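Local structure of Non-atp dependent l-selective hydantoinase (Arthrobacter aurescens, 1GKR) at residues F2-N8 against D21-G27; V12-I17 against L357-E362; F372-K378 against Q447-R451. The protein hydrolyses 5-substituted hydantoins as a zinc-dependent cyclic amidase, preferring aryl over alkyl derivatives and showing a stereoselectivity that changes with the substrate. One frame throughout, in Å; residues are numbered along the deposited sequence.

Interaction 1. Residues F2-N8 against D21-G27; sequences FDVIVKN and DILVKDG
Val4 and Val6 pair with Val24 and Ile22 along two neighbouring antiparallel strands, and Ile5 lies opposite Leu23 in the non-hydrogen-bonded pair between them. The four backbone bonds of the hydrogen-bonded pairs are sound except Val4 N to Val24 O, which is weak at 3.3 Å. That carbonyl also takes a weak bond from Asp3 N, because Asp3 and Val4 together face Val24 in a classic beta bulge. At the bulge the Asp3 side chain points toward the other strand, near its turn. Its CB passes 3.6 Å from Val24 O, and CG, anti to the carbonyl carbon (chi1 -58°), carries the carboxylate beside CA of Lys25. At the tip, OD2 accepts Asp26 N at 2.7 Å, the donor lying almost in line with the C-O bond. A water bonded to the same OD2 takes the N-H of Gly27, so one oxygen serves both central amides of the tight turn between strands 16-25 and 28-33, one directly and one through water.

On the sheet face bearing Ile5 and Leu23, these two side chains run side by side in the same direction. The Phe2 ring lies against Leu23, whose CB stands over one ring face in a CH-pi contact, 4.1 Å from the centroid; CB of Lys25 approaches the ring edge. At the far end Asp21 OD1 accepts Asn8 N at 2.7 Å from above the carboxylate plane, while OD2 bonds Thr36. Asn8 itself reaches Asp46 through ND2.

Strand 44-46 continues the sheet beyond strand 2-7. Aspartates thus accept main-chain N-H groups at both ends of the ladder, where regular pairing stops. Two donors on OD2 would favour the ionised form of Asp3, despite the nearby carboxylate of Asp26.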
loop_
_atom_site.group_PDB
_atom_site.type_symbol
_atom_site.label_atom_id
_atom_site.label_comp_id
_atom_site.label_asym_id
_atom_site.label_seq_id
_atom_site.Cartn_x
_atom_site.Cartn_y
_atom_site.Cartn_z
ATOM N N PHE A 2 39.974 -20.518 35.853
ATOM C CA PHE A 2 39.344 -19.374 35.202
ATOM C C PHE A 2 39.845 -18.032 35.710
ATOM O O PHE A 2 40.130 -17.876 36.896
ATOM C CB PHE A 2 37.824 -19.474 35.364
ATOM C CG PHE A 2 37.219 -20.649 34.640
ATOM C CD1 PHE A 2 37.152 -20.668 33.249
ATOM C CD2 PHE A 2 36.753 -21.748 35.342
ATOM C CE1 PHE A 2 36.632 -21.761 32.573
ATOM C CE2 PHE A 2 36.233 -22.844 34.671
ATOM C CZ PHE A 2 36.174 -22.850 33.284
ATOM N N ASP A 3 39.948 -17.062 34.805
ATOM C CA ASP A 3 40.433 -15.744 35.185
ATOM C C ASP A 3 39.430 -15.046 36.080
ATOM O O ASP A 3 39.808 -14.428 37.072
ATOM C CB ASP A 3 40.718 -14.879 33.953
ATOM C CG ASP A 3 41.742 -15.505 33.021
ATOM O OD1 ASP A 3 42.659 -16.190 33.519
ATOM O OD2 ASP A 3 41.642 -15.306 31.791
ATOM N N VAL A 4 38.150 -15.140 35.742
ATOM C CA VAL A 4 37.122 -14.504 36.556
ATOM C C VAL A 4 35.773 -15.173 36.376
ATOM O O VAL A 4 35.473 -15.719 35.313
ATOM C CB VAL A 4 36.990 -12.986 36.228
ATOM C CG1 VAL A 4 36.871 -12.791 34.752
ATOM C CG2 VAL A 4 35.770 -12.384 36.924
ATOM N N ILE A 5 34.975 -15.141 37.437
ATOM C CA ILE A 5 33.642 -15.706 37.431
ATOM C C ILE A 5 32.681 -14.657 37.956
ATOM O O ILE A 5 32.883 -14.096 39.036
ATOM C CB ILE A 5 33.538 -16.948 38.337
ATOM C CG1 ILE A 5 34.180 -18.146 37.648
ATOM C CG2 ILE A 5 32.075 -17.276 38.633
ATOM C CD1 ILE A 5 34.141 -19.402 38.489
ATOM N N VAL A 6 31.647 -14.372 37.174
ATOM C CA VAL A 6 30.637 -13.410 37.589
ATOM C C VAL A 6 29.471 -14.310 37.933
ATOM O O VAL A 6 28.910 -14.964 37.049
ATOM C CB VAL A 6 30.223 -12.474 36.439
ATOM C CG1 VAL A 6 29.335 -11.378 36.976
ATOM C CG2 VAL A 6 31.453 -11.895 35.756
ATOM N N LYS A 7 29.112 -14.382 39.208
ATOM C CA LYS A 7 28.012 -15.255 39.557
ATOM C C LYS A 7 26.731 -14.601 40.018
ATOM O O LYS A 7 26.720 -13.437 40.427
ATOM C CB LYS A 7 28.470 -16.315 40.561
ATOM C CG LYS A 7 29.232 -15.845 41.757
ATOM C CD LYS A 7 29.915 -17.069 42.372
ATOM C CE LYS A 7 30.385 -16.806 43.796
ATOM N NZ LYS A 7 29.252 -16.447 44.722
ATOM N N ASN A 8 25.651 -15.377 39.917
ATOM C CA ASN A 8 24.313 -14.944 40.280
ATOM C C ASN A 8 23.894 -13.832 39.355
ATOM O O ASN A 8 23.476 -12.759 39.789
ATOM C CB ASN A 8 24.275 -14.472 41.726
ATOM C CG ASN A 8 24.794 -15.522 42.670
ATOM O OD1 ASN A 8 24.374 -16.678 42.611
ATOM N ND2 ASN A 8 25.722 -15.136 43.543
ATOM N N ASP A 21 25.773 -18.278 35.745
ATOM C CA ASP A 21 27.049 -17.682 36.092
ATOM C C ASP A 21 27.911 -17.672 34.835
ATOM O O ASP A 21 27.820 -18.584 33.994
ATOM C CB ASP A 21 27.760 -18.494 37.176
ATOM C CG ASP A 21 27.029 -18.478 38.503
ATOM O OD1 ASP A 21 26.064 -17.690 38.657
ATOM O OD2 ASP A 21 27.435 -19.256 39.398
ATOM N N ILE A 22 28.756 -16.649 34.716
ATOM C CA ILE A 22 29.633 -16.524 33.563
ATOM C C ILE A 22 31.075 -16.765 33.956
ATOM O O ILE A 22 31.589 -16.156 34.891
ATOM C CB ILE A 22 29.500 -15.133 32.919
ATOM C CG1 ILE A 22 28.042 -14.895 32.534
ATOM C CG2 ILE A 22 30.375 -15.042 31.683
ATOM C CD1 ILE A 22 27.748 -13.497 32.128
ATOM N N LEU A 23 31.706 -17.682 33.235
ATOM C CA LEU A 23 33.097 -18.059 33.456
ATOM C C LEU A 23 33.870 -17.472 32.299
ATOM O O LEU A 23 33.593 -17.803 31.133
ATOM C CB LEU A 23 33.280 -19.579 33.404
ATOM C CG LEU A 23 32.487 -20.555 34.274
ATOM C CD1 LEU A 23 33.112 -20.661 35.640
ATOM C CD2 LEU A 23 31.033 -20.117 34.346
ATOM N N VAL A 24 34.835 -16.612 32.607
ATOM C CA VAL A 24 35.633 -16.012 31.560
ATOM C C VAL A 24 37.101 -16.386 31.657
ATOM O O VAL A 24 37.681 -16.475 32.746
ATOM C CB VAL A 24 35.441 -14.462 31.531
ATOM C CG1 VAL A 24 34.700 -14.020 32.751
ATOM C CG2 VAL A 24 36.775 -13.747 31.401
ATOM N N LYS A 25 37.679 -16.652 30.493
ATOM C CA LYS A 25 39.082 -16.998 30.396
ATOM C C LYS A 25 39.677 -16.412 29.116
ATOM O O LYS A 25 39.078 -16.483 28.039
ATOM C CB LYS A 25 39.269 -18.513 30.416
ATOM C CG LYS A 25 40.719 -18.920 30.324
ATOM C CD LYS A 25 40.931 -20.359 30.740
ATOM C CE LYS A 25 42.424 -20.674 30.837
ATOM N NZ LYS A 25 42.676 -22.057 31.352
ATOM N N ASP A 26 40.861 -15.830 29.254
ATOM C CA ASP A 26 41.569 -15.210 28.143
ATOM C C ASP A 26 40.720 -14.159 27.451
ATOM O O ASP A 26 40.707 -14.072 26.221
ATOM C CB ASP A 26 42.036 -16.258 27.127
ATOM C CG ASP A 26 43.066 -17.218 27.712
ATOM O OD1 ASP A 26 44.019 -16.744 28.378
ATOM O OD2 ASP A 26 42.926 -18.447 27.504
ATOM N N GLY A 27 40.006 -13.376 28.263
ATOM C CA GLY A 27 39.184 -12.294 27.755
ATOM C C GLY A 27 37.864 -12.635 27.094
ATOM O O GLY A 27 37.155 -11.740 26.641
HETATM O O HOH W 1 40.372 -13.045 30.963
#

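Interaction 2. Residues V12-I17 against L357-E362; sequences VSSDGI and LERLVE
Val12 and Val361 meet obliquely through their CG2 methyls, at the close-packed end where a strand lies against the first turns of a helix. The same Val12 methyl lies 4.0 Å from Leu357 O and also approaches CB of that leucine. Val361 places CG2 anti to its carbonyl carbon (chi1 163° for CG1), which sends this branch to Val12 while CG1 reaches CA of Ser13.

Toward the outer side the type I beta turn Ser13-Gly16 rides over Glu358. Here the aliphatic part of the glutamate does the packing: CB lies against Ser14 O, and CG sits 3.4 Å from Gly16 N. A bend at chi2 (94°) brings the carboxylate to Ile17, the two side chains crossing at about a right angle with OE2 3.3 Å from CD1 of Ile17. Ser14 CA lies 3.3 Å from Glu358 O in a CA-H...O contact. No hydrogen bond crosses between the segments. On the looser, partly exposed side Ser14 CB touches CB of Glu362 at 3.6 Å, and Ser14 OG bonds Glu366 one turn farther along. The Glu362 carboxylate is held within the helix by Arg359, which itself does not touch 12-17.

The beta turn joining strands 9-13 and 16-25 is thereby seated on helix 357-372. Strand 51-62 backs Leu357 and Val361, and Asp15 packs on Tyr375 of the second subunit.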
loop_
_atom_site.group_PDB
_atom_site.type_symbol
_atom_site.label_atom_id
_atom_site.label_comp_id
_atom_site.label_asym_id
_atom_site.label_seq_id
_atom_site.Cartn_x
_atom_site.Cartn_y
_atom_site.Cartn_z
ATOM N N VAL A 12 20.589 -11.032 30.589
ATOM C CA VAL A 12 19.573 -10.676 29.600
ATOM C C VAL A 12 20.047 -10.618 28.153
ATOM O O VAL A 12 21.141 -10.129 27.847
ATOM C CB VAL A 12 18.843 -9.343 29.982
ATOM C CG1 VAL A 12 19.585 -8.638 31.065
ATOM C CG2 VAL A 12 18.665 -8.453 28.774
ATOM N N SER A 13 19.216 -11.166 27.271
ATOM C CA SER A 13 19.491 -11.193 25.841
ATOM C C SER A 13 18.214 -10.692 25.195
ATOM O O SER A 13 17.245 -10.419 25.894
ATOM C CB SER A 13 19.806 -12.608 25.366
ATOM O OG SER A 13 18.651 -13.427 25.421
ATOM N N SER A 14 18.196 -10.562 23.877
ATOM C CA SER A 14 16.997 -10.055 23.227
ATOM C C SER A 14 15.796 -10.954 23.428
ATOM O O SER A 14 14.665 -10.493 23.351
ATOM C CB SER A 14 17.222 -9.850 21.736
ATOM O OG SER A 14 17.535 -11.080 21.126
ATOM N N ASP A 15 16.008 -12.236 23.691
ATOM C CA ASP A 15 14.840 -13.075 23.870
ATOM C C ASP A 15 14.605 -13.705 25.243
ATOM O O ASP A 15 14.087 -14.806 25.333
ATOM C CB ASP A 15 14.779 -14.147 22.777
ATOM C CG ASP A 15 16.040 -14.940 22.672
ATOM O OD1 ASP A 15 16.563 -15.372 23.721
ATOM O OD2 ASP A 15 16.502 -15.140 21.530
ATOM N N GLY A 16 14.951 -12.996 26.313
ATOM C CA GLY A 16 14.701 -13.543 27.632
ATOM C C GLY A 16 15.811 -13.429 28.651
ATOM O O GLY A 16 16.965 -13.195 28.304
ATOM N N ILE A 17 15.450 -13.593 29.919
ATOM C CA ILE A 17 16.412 -13.528 31.004
ATOM C C ILE A 17 16.710 -14.946 31.473
ATOM O O ILE A 17 15.786 -15.697 31.743
ATOM C CB ILE A 17 15.850 -12.743 32.228
ATOM C CG1 ILE A 17 15.743 -11.250 31.924
ATOM C CG2 ILE A 17 16.766 -12.925 33.428
ATOM C CD1 ILE A 17 14.759 -10.918 30.891
ATOM N N LEU A 357 13.686 -4.846 28.928
ATOM C CA LEU A 357 15.123 -5.038 28.961
ATOM C C LEU A 357 15.562 -5.812 27.732
ATOM O O LEU A 357 16.594 -5.506 27.136
ATOM C CB LEU A 357 15.542 -5.808 30.213
ATOM C CG LEU A 357 15.941 -4.964 31.420
ATOM C CD1 LEU A 357 16.076 -5.825 32.660
ATOM C CD2 LEU A 357 17.248 -4.284 31.111
ATOM N N GLU A 358 14.769 -6.810 27.350
ATOM C CA GLU A 358 15.099 -7.642 26.207
ATOM C C GLU A 358 15.223 -6.839 24.935
ATOM O O GLU A 358 16.140 -7.054 24.148
ATOM C CB GLU A 358 14.055 -8.745 26.016
ATOM C CG GLU A 358 14.020 -9.783 27.136
ATOM C CD GLU A 358 12.992 -9.468 28.208
ATOM O OE1 GLU A 358 12.818 -8.276 28.548
ATOM O OE2 GLU A 358 12.363 -10.421 28.721
ATOM N N ARG A 359 14.301 -5.909 24.726
ATOM C CA ARG A 359 14.346 -5.095 23.523
ATOM C C ARG A 359 15.528 -4.120 23.568
ATOM O O ARG A 359 16.204 -3.893 22.558
ATOM C CB ARG A 359 13.038 -4.337 23.361
ATOM C CG ARG A 359 13.088 -3.342 22.239
ATOM C CD ARG A 359 12.057 -3.652 21.196
ATOM N NE ARG A 359 12.408 -4.811 20.390
ATOM C CZ ARG A 359 11.509 -5.616 19.830
ATOM N NH1 ARG A 359 10.210 -5.393 19.993
ATOM N NH2 ARG A 359 11.906 -6.643 19.094
ATOM N N LEU A 360 15.774 -3.553 24.748
ATOM C CA LEU A 360 16.874 -2.620 24.930
ATOM C C LEU A 360 18.176 -3.279 24.524
ATOM O O LEU A 360 18.981 -2.688 23.813
ATOM C CB LEU A 360 16.962 -2.170 26.388
ATOM C CG LEU A 360 18.006 -1.090 26.696
ATOM C CD1 LEU A 360 17.554 -0.262 27.879
ATOM C CD2 LEU A 360 19.346 -1.725 26.977
ATOM N N VAL A 361 18.388 -4.506 24.974
ATOM C CA VAL A 361 19.612 -5.207 24.623
ATOM C C VAL A 361 19.693 -5.488 23.125
ATOM O O VAL A 361 20.777 -5.514 22.542
ATOM C CB VAL A 361 19.736 -6.526 25.418
ATOM C CG1 VAL A 361 20.766 -7.449 24.790
ATOM C CG2 VAL A 361 20.147 -6.202 26.831
ATOM N N GLU A 362 18.539 -5.677 22.499
ATOM C CA GLU A 362 18.502 -5.957 21.074
ATOM C C GLU A 362 18.936 -4.759 20.241
ATOM O O GLU A 362 19.762 -4.897 19.328
ATOM C CB GLU A 362 17.098 -6.375 20.645
ATOM C CG GLU A 362 17.041 -6.851 19.209
ATOM C CD GLU A 362 15.633 -7.122 18.730
ATOM O OE1 GLU A 362 14.746 -6.284 19.017
ATOM O OE2 GLU A 362 15.420 -8.158 18.056
#

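Interaction 3. Residues F372-K378 against Q447-R451; sequences FGIYPQK and QFVTR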
loop_
_atom_site.group_PDB
_atom_site.type_symbol
_atom_site.label_atom_id
_atom_site.label_comp_id
_atom_site.label_asym_id
_atom_site.label_seq_id
_atom_site.Cartn_x
_atom_site.Cartn_y
_atom_site.Cartn_z
ATOM N N PHE A 372 27.031 -4.763 11.545
ATOM C CA PHE A 372 28.390 -4.457 11.116
ATOM C C PHE A 372 29.309 -5.657 11.015
ATOM O O PHE A 372 30.479 -5.536 10.623
ATOM C CB PHE A 372 29.002 -3.409 12.033
ATOM C CG PHE A 372 28.509 -2.031 11.752
ATOM C CD1 PHE A 372 29.021 -1.310 10.679
ATOM C CD2 PHE A 372 27.500 -1.466 12.530
ATOM C CE1 PHE A 372 28.524 -0.034 10.390
ATOM C CE2 PHE A 372 26.998 -0.199 12.250
ATOM C CZ PHE A 372 27.505 0.522 11.184
ATOM N N GLY A 373 28.772 -6.816 11.366
ATOM C CA GLY A 373 29.554 -8.027 11.283
ATOM C C GLY A 373 30.574 -8.243 12.374
ATOM O O GLY A 373 31.561 -8.931 12.152
ATOM N N ILE A 374 30.364 -7.669 13.549
ATOM C CA ILE A 374 31.310 -7.881 14.637
ATOM C C ILE A 374 30.574 -8.688 15.698
ATOM O O ILE A 374 31.029 -8.806 16.840
ATOM C CB ILE A 374 31.784 -6.528 15.242
ATOM C CG1 ILE A 374 30.595 -5.719 15.760
ATOM C CG2 ILE A 374 32.504 -5.710 14.187
ATOM C CD1 ILE A 374 30.986 -4.347 16.300
ATOM N N TYR A 375 29.464 -9.292 15.274
ATOM C CA TYR A 375 28.572 -10.003 16.165
ATOM C C TYR A 375 29.031 -10.972 17.223
ATOM O O TYR A 375 29.452 -10.536 18.301
ATOM C CB TYR A 375 27.418 -10.673 15.423
ATOM C CG TYR A 375 26.444 -11.346 16.388
ATOM C CD1 TYR A 375 25.853 -10.635 17.435
ATOM C CD2 TYR A 375 26.148 -12.701 16.276
ATOM C CE1 TYR A 375 24.992 -11.264 18.346
ATOM C CE2 TYR A 375 25.294 -13.337 17.170
ATOM C CZ TYR A 375 24.715 -12.622 18.205
ATOM O OH TYR A 375 23.860 -13.287 19.081
ATOM N N PRO A 376 29.016 -12.284 16.939
ATOM C CA PRO A 376 29.444 -13.124 18.072
ATOM C C PRO A 376 30.485 -12.476 19.024
ATOM O O PRO A 376 30.343 -12.565 20.250
ATOM C CB PRO A 376 29.898 -14.408 17.397
ATOM C CG PRO A 376 30.424 -13.909 16.087
ATOM C CD PRO A 376 29.432 -12.863 15.649
ATOM N N GLN A 377 31.479 -11.765 18.480
ATOM C CA GLN A 377 32.500 -11.127 19.325
ATOM C C GLN A 377 31.939 -10.083 20.299
ATOM O O GLN A 377 32.211 -10.151 21.498
ATOM C CB GLN A 377 33.588 -10.480 18.470
ATOM C CG GLN A 377 34.764 -10.012 19.298
ATOM C CD GLN A 377 35.829 -9.309 18.478
ATOM O OE1 GLN A 377 35.790 -9.309 17.249
ATOM N NE2 GLN A 377 36.793 -8.712 19.159
ATOM N N LYS A 378 31.178 -9.116 19.781
ATOM C CA LYS A 378 30.561 -8.078 20.620
ATOM C C LYS A 378 29.046 -8.215 20.538
ATOM O O LYS A 378 28.534 -8.864 19.642
ATOM C CB LYS A 378 30.941 -6.680 20.125
ATOM C CG LYS A 378 32.421 -6.416 20.041
ATOM C CD LYS A 378 33.054 -6.457 21.409
ATOM C CE LYS A 378 34.542 -6.189 21.322
ATOM N NZ LYS A 378 35.153 -6.161 22.673
ATOM N N GLN A 447 41.073 -1.990 22.213
ATOM C CA GLN A 447 41.564 -2.703 21.046
ATOM C C GLN A 447 40.696 -2.383 19.839
ATOM O O GLN A 447 39.517 -2.049 19.962
ATOM C CB GLN A 447 41.481 -4.207 21.250
ATOM C CG GLN A 447 41.966 -4.703 22.566
ATOM C CD GLN A 447 43.424 -5.027 22.535
ATOM O OE1 GLN A 447 44.266 -4.131 22.445
ATOM N NE2 GLN A 447 43.743 -6.320 22.599
ATOM N N PHE A 448 41.301 -2.521 18.669
ATOM C CA PHE A 448 40.637 -2.303 17.406
ATOM C C PHE A 448 39.801 -3.558 17.164
ATOM O O PHE A 448 40.275 -4.666 17.401
ATOM C CB PHE A 448 41.708 -2.172 16.333
ATOM C CG PHE A 448 41.179 -2.058 14.944
ATOM C CD1 PHE A 448 40.413 -0.966 14.563
ATOM C CD2 PHE A 448 41.486 -3.023 13.997
ATOM C CE1 PHE A 448 39.962 -0.835 13.247
ATOM C CE2 PHE A 448 41.041 -2.904 12.679
ATOM C CZ PHE A 448 40.278 -1.809 12.303
ATOM N N VAL A 449 38.553 -3.410 16.738
ATOM C CA VAL A 449 37.756 -4.597 16.453
ATOM C C VAL A 449 37.275 -4.480 15.016
ATOM O O VAL A 449 37.086 -3.378 14.503
ATOM C CB VAL A 449 36.568 -4.788 17.458
ATOM C CG1 VAL A 449 36.616 -3.731 18.528
ATOM C CG2 VAL A 449 35.243 -4.794 16.742
ATOM N N THR A 450 37.101 -5.618 14.357
ATOM C CA THR A 450 36.688 -5.593 12.972
ATOM C C THR A 450 35.960 -6.861 12.506
ATOM O O THR A 450 35.450 -7.628 13.309
ATOM C CB THR A 450 37.917 -5.372 12.097
ATOM O OG1 THR A 450 37.509 -5.122 10.744
ATOM C CG2 THR A 450 38.814 -6.604 12.147
ATOM N N ARG A 451 35.941 -7.050 11.190
ATOM C CA ARG A 451 35.320 -8.170 10.483
ATOM C C ARG A 451 33.978 -7.745 9.892
ATOM O O ARG A 451 33.907 -7.267 8.738
ATOM C CB ARG A 451 35.165 -9.399 11.385
ATOM C CG ARG A 451 33.957 -10.267 11.036
ATOM C CD ARG A 451 34.100 -11.684 11.537
ATOM N NE ARG A 451 35.344 -12.254 11.036
ATOM C CZ ARG A 451 35.687 -12.290 9.748
ATOM N NH1 ARG A 451 34.878 -11.790 8.817
ATOM N NH2 ARG A 451 36.854 -12.817 9.389
HETATM O O HOH W 2 38.016 -8.081 15.450
HETATM O O HOH W 3 39.786 -7.650 18.045
#
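Ile374 and Val449 form the apolar centre of a contact between two irregular segments, their side chains crossing at about a right angle. In Ile374 CG1 lies between the backbone N and the carbonyl carbon (chi1 58°), which leaves CG2, anti to the carbonyl carbon, as the branch that meets the other segment. This methyl lies 3.9 Å from CG2 of Val449 and 3.6 Å from Thr450 O. The second Val449 methyl, CG1, reaches the aliphatic chain of Lys378 at CE, 4.3 Å away. Lys378 starts with CG beside its backbone N, bends at chi2 (-64°) and then runs straight, passing the valine on the way to a cluster of acidic groups: NZ makes salt bridges with Asp120, Asp386 and Asp388, which would compensate its buried charge.

Gln377 is stretched out instead, with CG anti to the backbone N (chi1 -171°) and the next torsion also extended. Its amide ends beside Val449 and joins the other segment through water. One water donates to OE1 at 3.1 Å and accepts Thr450 N at 2.8 Å; another bonds Phe448 O and, weakly, NE2, whose protein partner is Asp386. No direct hydrogen bond spans the two segments. Arg451, the last modelled residue, lays its CB, CG and CD along Gly373 O before its chain bends at chi3 and the guanidinium turns away.

Gly373 has positive phi and closes helix 357-372 in a Schellman motif. Thr450 OG1 bonds Gly142 O, and the backbone of Gln447 and Val449 bonds that of Phe121, so the C-terminal tail runs alongside strand 120-123. From the helix end, Phe372 points in among strands 51-62, 87-92 and 179-182 of the barrel, while Lys378 packs on the first two.

How the interactions relate
Interactions 1 and 2 share strand 16-25, one at each end, with centres 21 Å apart; between them they tie the N-terminal strands to one another and to helix 357-372. That helix starts in interaction 2 and finishes in interaction 3; the centres of interactions 2 and 3 lie 20 Å apart, their nearest atoms about 7 Å. Across the subunit interface the turn of interaction 2 meets the second subunit's copy of segment 372-378. Interaction 3 comes near the catalytic centre: the side chain of Phe372 is about 8 Å from that of His60, a zinc ligand, and about 12 Å from a bound zinc. Interactions 1 and 2 lie away from the metal site.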